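Local coordinates for protein gluconate kinase (PDB 3LL3) that probably phosphorylates a sugar or sugar acid such as gluconate or xylulose at the expense of ATP, as an FGGY-family carbohydrate kinase, at residues G115-I120 with M126-M131; F408-C413 with I421-E426. All coordinates share one frame; numbering follows the deposited sequence.

Contact 1 (G115-I120 with M126-M131). With DXP (1-deoxy-D-xylulose-5-phosphate), chain D.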
# COMPACT_ATOMS: atom_id res chain seq x y z
N GLY A 115 18.48 -14.59 23.85
CA GLY A 115 17.52 -15.59 24.31
C GLY A 115 16.98 -15.32 25.71
O GLY A 115 16.26 -16.15 26.26
N PHE A 116 17.31 -14.15 26.27
CA PHE A 116 16.85 -13.78 27.61
C PHE A 116 15.38 -13.32 27.63
O PHE A 116 14.64 -13.64 28.56
CB PHE A 116 17.73 -12.67 28.19
CG PHE A 116 17.41 -12.31 29.61
CD1 PHE A 116 17.08 -13.29 30.53
CD2 PHE A 116 17.46 -10.99 30.03
CE1 PHE A 116 16.79 -12.96 31.84
CE2 PHE A 116 17.18 -10.65 31.34
CZ PHE A 116 16.85 -11.63 32.25
N ALA A 117 14.99 -12.57 26.60
CA ALA A 117 13.62 -12.06 26.51
C ALA A 117 12.67 -13.25 26.39
O ALA A 117 11.61 -13.28 27.01
CB ALA A 117 13.47 -11.12 25.33
N GLN A 118 13.09 -14.24 25.61
CA GLN A 118 12.31 -15.46 25.43
C GLN A 118 12.13 -16.17 26.77
O GLN A 118 11.08 -16.75 27.03
CB GLN A 118 13.00 -16.39 24.42
CG GLN A 118 13.02 -15.87 22.99
CD GLN A 118 14.15 -14.90 22.72
OE1 GLN A 118 14.84 -14.44 23.63
NE2 GLN A 118 14.36 -14.58 21.44
N GLN A 119 13.15 -16.12 27.60
CA GLN A 119 13.13 -16.80 28.89
C GLN A 119 12.20 -16.08 29.85
O GLN A 119 11.44 -16.71 30.58
CB GLN A 119 14.54 -16.89 29.51
CG GLN A 119 14.54 -17.67 30.83
CD GLN A 119 15.89 -17.63 31.57
OE1 GLN A 119 16.59 -16.61 31.58
NE2 GLN A 119 16.24 -18.75 32.21
N ILE A 120 12.27 -14.76 29.85
CA ILE A 120 11.35 -13.96 30.66
C ILE A 120 9.89 -14.28 30.27
O ILE A 120 9.02 -14.47 31.14
CB ILE A 120 11.67 -12.45 30.53
CG1 ILE A 120 12.92 -12.12 31.34
CG2 ILE A 120 10.50 -11.59 31.02
CD1 ILE A 120 13.50 -10.77 31.01
N MSE A 126 5.20 -12.44 30.02
CA MSE A 126 5.44 -11.09 29.53
C MSE A 126 6.04 -11.07 28.12
O MSE A 126 7.15 -11.57 27.90
CB MSE A 126 6.35 -10.31 30.49
CG MSE A 126 6.77 -8.95 29.96
SE MSE A 126 5.17 -7.79 29.67
CE MSE A 126 5.97 -6.40 28.57
N PRO A 127 5.30 -10.52 27.14
CA PRO A 127 5.84 -10.39 25.78
C PRO A 127 7.16 -9.63 25.74
O PRO A 127 7.49 -8.88 26.67
CB PRO A 127 4.75 -9.60 25.05
CG PRO A 127 3.50 -10.01 25.72
CD PRO A 127 3.86 -10.20 27.19
N MSE A 128 7.91 -9.80 24.65
CA MSE A 128 9.23 -9.20 24.60
C MSE A 128 9.13 -7.73 24.19
O MSE A 128 9.37 -7.37 23.03
CB MSE A 128 10.15 -10.00 23.68
CG MSE A 128 10.01 -11.49 23.90
SE MSE A 128 11.18 -12.51 22.72
CE MSE A 128 9.89 -13.84 22.07
N HIS A 129 8.76 -6.89 25.15
CA HIS A 129 8.47 -5.49 24.86
C HIS A 129 8.93 -4.60 26.00
O HIS A 129 8.78 -4.98 27.16
CB HIS A 129 6.96 -5.31 24.66
CG HIS A 129 6.60 -4.02 24.00
ND1 HIS A 129 6.45 -2.84 24.70
CD2 HIS A 129 6.38 -3.71 22.69
CE1 HIS A 129 6.14 -1.87 23.86
NE2 HIS A 129 6.10 -2.37 22.64
N PRO A 130 9.45 -3.41 25.67
CA PRO A 130 10.01 -2.45 26.63
C PRO A 130 9.01 -1.87 27.64
O PRO A 130 9.42 -1.18 28.59
CB PRO A 130 10.56 -1.33 25.72
CG PRO A 130 9.82 -1.50 24.43
CD PRO A 130 9.68 -2.98 24.28
N MSE A 131 7.73 -2.15 27.46
CA MSE A 131 6.70 -1.66 28.37
C MSE A 131 6.83 -2.24 29.79
O MSE A 131 6.40 -1.60 30.77
CB MSE A 131 5.31 -1.99 27.81
CG MSE A 131 5.00 -3.49 27.78
SE MSE A 131 3.34 -3.90 26.74
CE MSE A 131 3.31 -5.85 26.86
C1 DXP D . 9.38 4.45 17.35
C2 DXP D . 7.91 4.92 17.11
C3 DXP D . 6.91 4.70 18.27
C4 DXP D . 6.94 3.20 18.64
C5 DXP D . 5.84 2.47 19.44
O2 DXP D . 7.52 5.06 16.00
O3 DXP D . 5.70 5.30 18.01
O4 DXP D . 7.36 2.50 17.52
O5 DXP D . 5.39 1.23 18.94
P DXP D . 5.11 -0.16 19.79
O2P DXP D . 6.49 -0.93 20.02
O1P DXP D . 4.21 0.16 21.08
O3P DXP D . 4.44 -1.10 18.99
O HOH W 1 9.88 -10.92 27.28
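A117 turns its methyl group to the loop that follows its own helix and lays CB against the selenium of M128 (A117 CB to M128 SE 3.7 Å). From the same residue the carbonyl accepts a bond from a water, A117 O to water O 2.9 Å; that water donates equally to M126 O, also at 2.9 Å, and so bridges the two segments, between which there is no direct hydrogen bond. Next along, Q118 starts away from the loop, but its chain bends at CG (chi2 83°) and crosses the end of M128 obliquely: Q118 CG lies 3.8 Å from M128 CE, and Q118 CD is equally close to M128 SE. The amide nitrogen NE2 is bonded to K112 O in helix 105-114, which fixes the amide while its carbon part packs on the selenomethionine. A turn beyond A117, I120 meets M126 more loosely (I120 CG2 to M126 CB 4.4 Å). Past M128, the centre of an inverse gamma turn, the loop runs on to H129, whose NE2 donates to phosphate oxygen O2P of 1-deoxy-D-xylulose-5-phosphate over 3.0 Å. On the far side of that ring, ND1 accepts the M131 amide (M131 N to H129 ND1 3.1 Å). With ND1 so engaged, the imidazole presents an N-H to the phosphate, on a loop whose M126 and M128 meet the helix through apolar packing and a bridging water.

Contact 2 (F408-C413 with I421-E426)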
# COMPACT_ATOMS: atom_id res chain seq x y z
N PHE A 408 -22.51 -0.99 11.31
CA PHE A 408 -21.73 -1.48 10.20
C PHE A 408 -20.44 -2.17 10.72
O PHE A 408 -20.10 -3.30 10.33
CB PHE A 408 -21.40 -0.33 9.24
CG PHE A 408 -20.39 -0.70 8.18
CD1 PHE A 408 -20.67 -1.69 7.26
CD2 PHE A 408 -19.16 -0.05 8.11
CE1 PHE A 408 -19.73 -2.04 6.28
CE2 PHE A 408 -18.23 -0.38 7.14
CZ PHE A 408 -18.51 -1.38 6.22
N VAL A 409 -19.74 -1.50 11.61
CA VAL A 409 -18.50 -2.08 12.14
C VAL A 409 -18.79 -3.29 13.03
O VAL A 409 -18.08 -4.28 12.99
CB VAL A 409 -17.64 -1.03 12.87
CG1 VAL A 409 -16.42 -1.68 13.59
CG2 VAL A 409 -17.18 0.02 11.87
N ARG A 410 -19.85 -3.22 13.82
CA ARG A 410 -20.22 -4.36 14.65
C ARG A 410 -20.46 -5.58 13.79
O ARG A 410 -19.95 -6.67 14.08
CB ARG A 410 -21.45 -4.03 15.49
CG ARG A 410 -21.15 -3.03 16.60
CD ARG A 410 -22.40 -2.43 17.18
NE ARG A 410 -22.09 -1.54 18.30
CZ ARG A 410 -23.00 -0.99 19.09
NH1 ARG A 410 -24.29 -1.23 18.88
NH2 ARG A 410 -22.63 -0.21 20.10
N GLN A 411 -21.21 -5.40 12.71
CA GLN A 411 -21.54 -6.52 11.84
C GLN A 411 -20.33 -7.03 11.09
O GLN A 411 -20.16 -8.24 10.85
CB GLN A 411 -22.65 -6.12 10.84
CG GLN A 411 -23.13 -7.29 10.00
CD GLN A 411 -23.80 -8.36 10.85
OE1 GLN A 411 -23.48 -9.54 10.76
NE2 GLN A 411 -24.72 -7.93 11.70
N LEU A 412 -19.48 -6.09 10.68
CA LEU A 412 -18.25 -6.45 9.99
C LEU A 412 -17.37 -7.33 10.89
O LEU A 412 -16.77 -8.31 10.44
CB LEU A 412 -17.50 -5.18 9.60
CG LEU A 412 -17.00 -5.17 8.17
CD1 LEU A 412 -16.52 -3.79 7.77
CD2 LEU A 412 -15.88 -6.16 8.08
N CYS A 413 -17.30 -6.98 12.17
CA CYS A 413 -16.54 -7.79 13.13
C CYS A 413 -17.12 -9.19 13.20
O CYS A 413 -16.40 -10.18 13.17
CB CYS A 413 -16.57 -7.17 14.53
SG CYS A 413 -15.50 -5.72 14.72
N ILE A 421 -21.19 -11.18 17.84
CA ILE A 421 -20.66 -10.02 18.54
C ILE A 421 -21.74 -9.53 19.52
O ILE A 421 -22.88 -9.26 19.11
CB ILE A 421 -20.29 -8.89 17.55
CG1 ILE A 421 -19.17 -9.34 16.59
CG2 ILE A 421 -19.99 -7.59 18.29
CD1 ILE A 421 -17.81 -9.41 17.24
N VAL A 422 -21.39 -9.47 20.80
CA VAL A 422 -22.30 -8.98 21.83
C VAL A 422 -21.86 -7.63 22.36
O VAL A 422 -20.79 -7.52 22.95
CB VAL A 422 -22.40 -9.96 23.01
CG1 VAL A 422 -23.39 -9.45 24.03
CG2 VAL A 422 -22.75 -11.35 22.51
N THR A 423 -22.68 -6.61 22.17
CA THR A 423 -22.35 -5.29 22.67
C THR A 423 -22.92 -5.16 24.08
O THR A 423 -23.84 -5.89 24.44
CB THR A 423 -22.88 -4.17 21.76
OG1 THR A 423 -24.27 -4.40 21.48
CG2 THR A 423 -22.11 -4.15 20.47
N MSE A 424 -22.36 -4.26 24.87
CA MSE A 424 -22.67 -4.20 26.30
C MSE A 424 -23.37 -2.89 26.62
O MSE A 424 -23.13 -1.87 25.98
CB MSE A 424 -21.39 -4.32 27.14
CG MSE A 424 -20.47 -5.43 26.68
SE MSE A 424 -21.30 -7.21 26.83
CE MSE A 424 -21.69 -7.14 28.77
N LYS A 425 -24.22 -2.93 27.63
CA LYS A 425 -24.89 -1.71 28.08
C LYS A 425 -23.89 -0.73 28.67
O LYS A 425 -24.03 0.48 28.49
CB LYS A 425 -26.02 -2.04 29.07
CG LYS A 425 -27.18 -2.79 28.41
CD LYS A 425 -28.35 -3.06 29.35
CE LYS A 425 -29.43 -3.88 28.64
NZ LYS A 425 -30.43 -4.49 29.58
N GLU A 426 -22.86 -1.25 29.34
CA GLU A 426 -21.86 -0.39 29.99
C GLU A 426 -20.46 -0.45 29.37
O GLU A 426 -19.77 -1.48 29.42
CB GLU A 426 -21.75 -0.71 31.48
CG GLU A 426 -20.76 0.21 32.21
CD GLU A 426 -21.13 1.67 32.02
OE1 GLU A 426 -20.26 2.47 31.59
OE2 GLU A 426 -22.31 2.02 32.28
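R410 and T423 carry one half of this contact, C413 and I421 the other, where helix 407-417 packs on strand 421-424 within a beta-alpha-beta unit; the short segments run 142° apart, at an axis separation of 8.9 Å. The methyl CG2 of T423 sits over one face of the R410 guanidinium, offset toward its rim, with T423 CG2 to R410 NE at 3.4 Å and to R410 CZ at 3.6 Å. The arginine reaches it extended from CG to NE (chi3 176°), crossing the threonine at about a right angle. With T423 OG1 between the backbone N and the carbonyl carbon (chi1 50°), CG2 is the branch laid under the arginine, and the hydroxyl bonds to K459 O of the neighbouring strand 457-461. The apolar half is simpler: C413 CB meets the delta methyl of I421 (I421 CD1 to C413 CB 3.7 Å), while I421 CG1 rests against the helix backbone, 3.7 Å from R410 O. Around this pair, I377 of helix 365-388 touches C413, and I397 and A399 of strand 396-400 touch I421. The polar end of R410 bonds outside the two segments: NE donates to L404 O, and NH1 is bonded to Y461 OH. A leucine in place of R410 would probably leave L404 O and Y461 OH without these partners and strip the flat cover from the T423 methyl. The guanidinium thus does two jobs: NE and NH1 bond to the loop and the outer strand while one face takes the T423 methyl. No hydrogen bond joins the two segments directly; a polar tie from helix to sheet runs through R410 to Y461 on the adjoining strand.

In the fold
From the N terminus, the chain reaches contact 1 first, in the range of the FGGY N-terminal family domain, where the loop after helix 116-124 folds back on that helix before helix 133-143 begins. Contact 2 comes much later, in the C-terminal range, and closes the turn from helix 407-417 into strand 421-424, which lies between strands 396-400 and 457-461 in the seven-stranded sheet. Both are short closures in series, neither nested nor crossed. The centres of contacts 1 and 2 are about 33 Å apart, on opposite sides of the chain's centre. The loop of contact 1 carries H129, which bonds the sugar phosphate, whereas contact 2 packs a helix onto the sheet of the ATP-binding half, the side chain of R410 about 9 Å from the bound ATP.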